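Local coordinates for periplasmic protein (Legionella pneumophila subsp. pneumophila, PDB 4FGQ) that probably acts as a calcium-dependent periplasmic cysteine protease of the bacterial transglutaminase-like family, at residues N55-E60 against V76-D81. Residues are numbered along the deposited sequence; the frame is centred on the assembly and turned at random. Where two conformers were deposited one is given.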
loop_
_atom_site.group_PDB
_atom_site.type_symbol
_atom_site.label_atom_id
_atom_site.label_comp_id
_atom_site.label_asym_id
_atom_site.label_seq_id
_atom_site.Cartn_x
_atom_site.Cartn_y
_atom_site.Cartn_z
ATOM N N ASN A 55 -5.920 5.241 5.393
ATOM C CA ASN A 55 -5.385 5.532 6.726
ATOM C C ASN A 55 -6.418 5.489 7.840
ATOM O O ASN A 55 -6.051 5.465 9.016
ATOM C CB ASN A 55 -4.596 6.841 6.760
ATOM C CG ASN A 55 -3.177 6.656 6.294
ATOM O OD1 ASN A 55 -2.692 5.524 6.214
ATOM N ND2 ASN A 55 -2.498 7.755 5.970
ATOM N N GLN A 56 -7.694 5.448 7.458
ATOM C CA GLN A 56 -8.825 5.350 8.391
ATOM C C GLN A 56 -9.072 3.925 8.896
ATOM O O GLN A 56 -9.884 3.736 9.789
ATOM C CB GLN A 56 -10.132 5.798 7.698
ATOM C CG GLN A 56 -10.741 4.660 6.829
ATOM C CD GLN A 56 -12.108 4.938 6.276
ATOM O OE1 GLN A 56 -13.081 5.081 7.023
ATOM N NE2 GLN A 56 -12.209 4.981 4.953
ATOM N N PHE A 57 -8.431 2.921 8.297
ATOM C CA PHE A 57 -8.699 1.519 8.658
ATOM C C PHE A 57 -7.978 1.110 9.957
ATOM O O PHE A 57 -7.177 1.872 10.497
ATOM C CB PHE A 57 -8.272 0.579 7.508
ATOM C CG PHE A 57 -9.228 0.542 6.332
ATOM C CD1 PHE A 57 -9.440 1.653 5.544
ATOM C CD2 PHE A 57 -9.857 -0.642 5.981
ATOM C CE1 PHE A 57 -10.319 1.608 4.461
ATOM C CE2 PHE A 57 -10.722 -0.701 4.900
ATOM C CZ PHE A 57 -10.948 0.434 4.136
ATOM N N ASN A 58 -8.282 -0.084 10.468
ATOM C CA ASN A 58 -7.664 -0.598 11.690
ATOM C C ASN A 58 -6.183 -0.903 11.490
ATOM O O ASN A 58 -5.822 -1.653 10.585
ATOM C CB ASN A 58 -8.374 -1.880 12.137
ATOM C CG ASN A 58 -9.739 -1.613 12.733
ATOM O OD1 ASN A 58 -9.923 -0.640 13.457
ATOM N ND2 ASN A 58 -10.701 -2.482 12.439
ATOM N N TYR A 59 -5.329 -0.339 12.342
ATOM C CA TYR A 59 -3.890 -0.568 12.268
ATOM C C TYR A 59 -3.484 -1.668 13.250
ATOM O O TYR A 59 -3.657 -1.520 14.460
ATOM C CB TYR A 59 -3.165 0.730 12.605
ATOM C CG TYR A 59 -1.666 0.700 12.429
ATOM C CD1 TYR A 59 -0.830 0.390 13.502
ATOM C CD2 TYR A 59 -1.089 1.012 11.210
ATOM C CE1 TYR A 59 0.556 0.386 13.340
ATOM C CE2 TYR A 59 0.273 1.016 11.044
ATOM C CZ TYR A 59 1.088 0.696 12.113
ATOM O OH TYR A 59 2.446 0.708 11.924
ATOM N N GLU A 60 -2.947 -2.767 12.719
ATOM C CA GLU A 60 -2.605 -3.931 13.530
ATOM C C GLU A 60 -1.107 -3.976 13.800
ATOM O O GLU A 60 -0.301 -3.552 12.969
ATOM C CB GLU A 60 -3.040 -5.208 12.799
ATOM C CG GLU A 60 -4.544 -5.295 12.585
ATOM C CD GLU A 60 -4.978 -6.474 11.717
ATOM O OE1 GLU A 60 -4.107 -7.193 11.173
ATOM O OE2 GLU A 60 -6.205 -6.678 11.578
ATOM N N VAL A 76 -7.720 -7.591 -0.998
ATOM C CA VAL A 76 -9.010 -8.148 -0.604
ATOM C C VAL A 76 -9.022 -8.582 0.870
ATOM O O VAL A 76 -9.998 -8.355 1.587
ATOM C CB VAL A 76 -9.437 -9.299 -1.534
ATOM C CG1 VAL A 76 -10.660 -10.018 -0.977
ATOM C CG2 VAL A 76 -9.724 -8.757 -2.937
ATOM N N GLU A 77 -7.934 -9.188 1.328
ATOM C CA GLU A 77 -7.844 -9.619 2.719
ATOM C C GLU A 77 -7.856 -8.423 3.675
ATOM O O GLU A 77 -8.459 -8.482 4.751
ATOM C CB GLU A 77 -6.591 -10.471 2.943
ATOM C CG GLU A 77 -6.661 -11.848 2.301
ATOM C CD GLU A 77 -5.345 -12.596 2.409
ATOM O OE1 GLU A 77 -4.329 -12.080 1.900
ATOM O OE2 GLU A 77 -5.321 -13.678 3.030
ATOM N N PHE A 78 -7.185 -7.351 3.278
ATOM C CA PHE A 78 -7.183 -6.106 4.042
ATOM C C PHE A 78 -8.621 -5.597 4.191
ATOM O O PHE A 78 -9.058 -5.237 5.282
ATOM C CB PHE A 78 -6.325 -5.067 3.317
ATOM C CG PHE A 78 -6.121 -3.779 4.084
ATOM C CD1 PHE A 78 -7.034 -2.741 3.982
ATOM C CD2 PHE A 78 -4.988 -3.591 4.861
ATOM C CE1 PHE A 78 -6.840 -1.543 4.662
ATOM C CE2 PHE A 78 -4.785 -2.395 5.545
ATOM C CZ PHE A 78 -5.715 -1.372 5.446
ATOM N N ILE A 79 -9.360 -5.563 3.089
ATOM C CA ILE A 79 -10.750 -5.094 3.133
ATOM C C ILE A 79 -11.654 -5.983 3.997
ATOM O O ILE A 79 -12.440 -5.481 4.813
ATOM C CB ILE A 79 -11.347 -4.966 1.716
ATOM C CG1 ILE A 79 -10.580 -3.925 0.897
ATOM C CG2 ILE A 79 -12.822 -4.599 1.780
ATOM C CD1 ILE A 79 -10.774 -2.478 1.368
ATOM N N VAL A 80 -11.544 -7.299 3.827
ATOM C CA VAL A 80 -12.323 -8.235 4.633
ATOM C C VAL A 80 -12.035 -8.063 6.123
ATOM O O VAL A 80 -12.958 -8.028 6.943
ATOM C CB VAL A 80 -12.084 -9.698 4.197
ATOM C CG1 VAL A 80 -12.690 -10.670 5.198
ATOM C CG2 VAL A 80 -12.671 -9.936 2.813
ATOM N N ASP A 81 -10.764 -7.917 6.470
ATOM C CA ASP A 81 -10.364 -7.816 7.874
ATOM C C ASP A 81 -10.630 -6.437 8.469
ATOM O O ASP A 81 -10.668 -6.285 9.694
ATOM C CB ASP A 81 -8.877 -8.136 8.031
ATOM C CG ASP A 81 -8.560 -9.593 7.758
ATOM O OD1 ASP A 81 -9.509 -10.383 7.579
ATOM O OD2 ASP A 81 -7.361 -9.946 7.744
HETATM O O HOH W 1 -10.125 -4.850 11.915
HETATM O O HOH W 2 -8.029 -5.117 11.134
#
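F57 and F78 meet at an angle: their ring planes are inclined by 41° with centroids 5.2 Å apart, an oblique pairing that is neither a stack nor a T. F78 CE1 sits over one face of the F57 ring, 3.4 Å from F57 CD2, while F78 CZ lies 3.8 Å from F57 CB. On F57, just before strand 58-59, the first torsion (chi1 -77°) sets the ring anti to the carbonyl carbon, and the side chain points toward the helix. F78 instead has CG anti to the backbone N (chi1 -174°), which carries its ring out from the helix flank to meet F57. Farther along the F57 ring, the tip of I79 completes the contact: its CD1 lies 4.0 Å from F57 CE2 and equally near CZ, coming in obliquely. Beside the apolar pair, the E60 and D81 carboxylates would probably repel each other, but K73 forms a salt bridge with each. The residue leading into strand 58-59 thus packs against helix 75-81 within a small beta-alpha-beta unit, whose second strand, 83-84, pairs parallel with the first. F78 also meets F89 edge-to-face and touches D88, a calcium ligand seen for this protein, although no calcium is bound in this model. Direct side-chain contact is thus wholly apolar, with K73 paired to both nearby carboxylates, and F78 joins this packing to a residue of the calcium site, which is empty here.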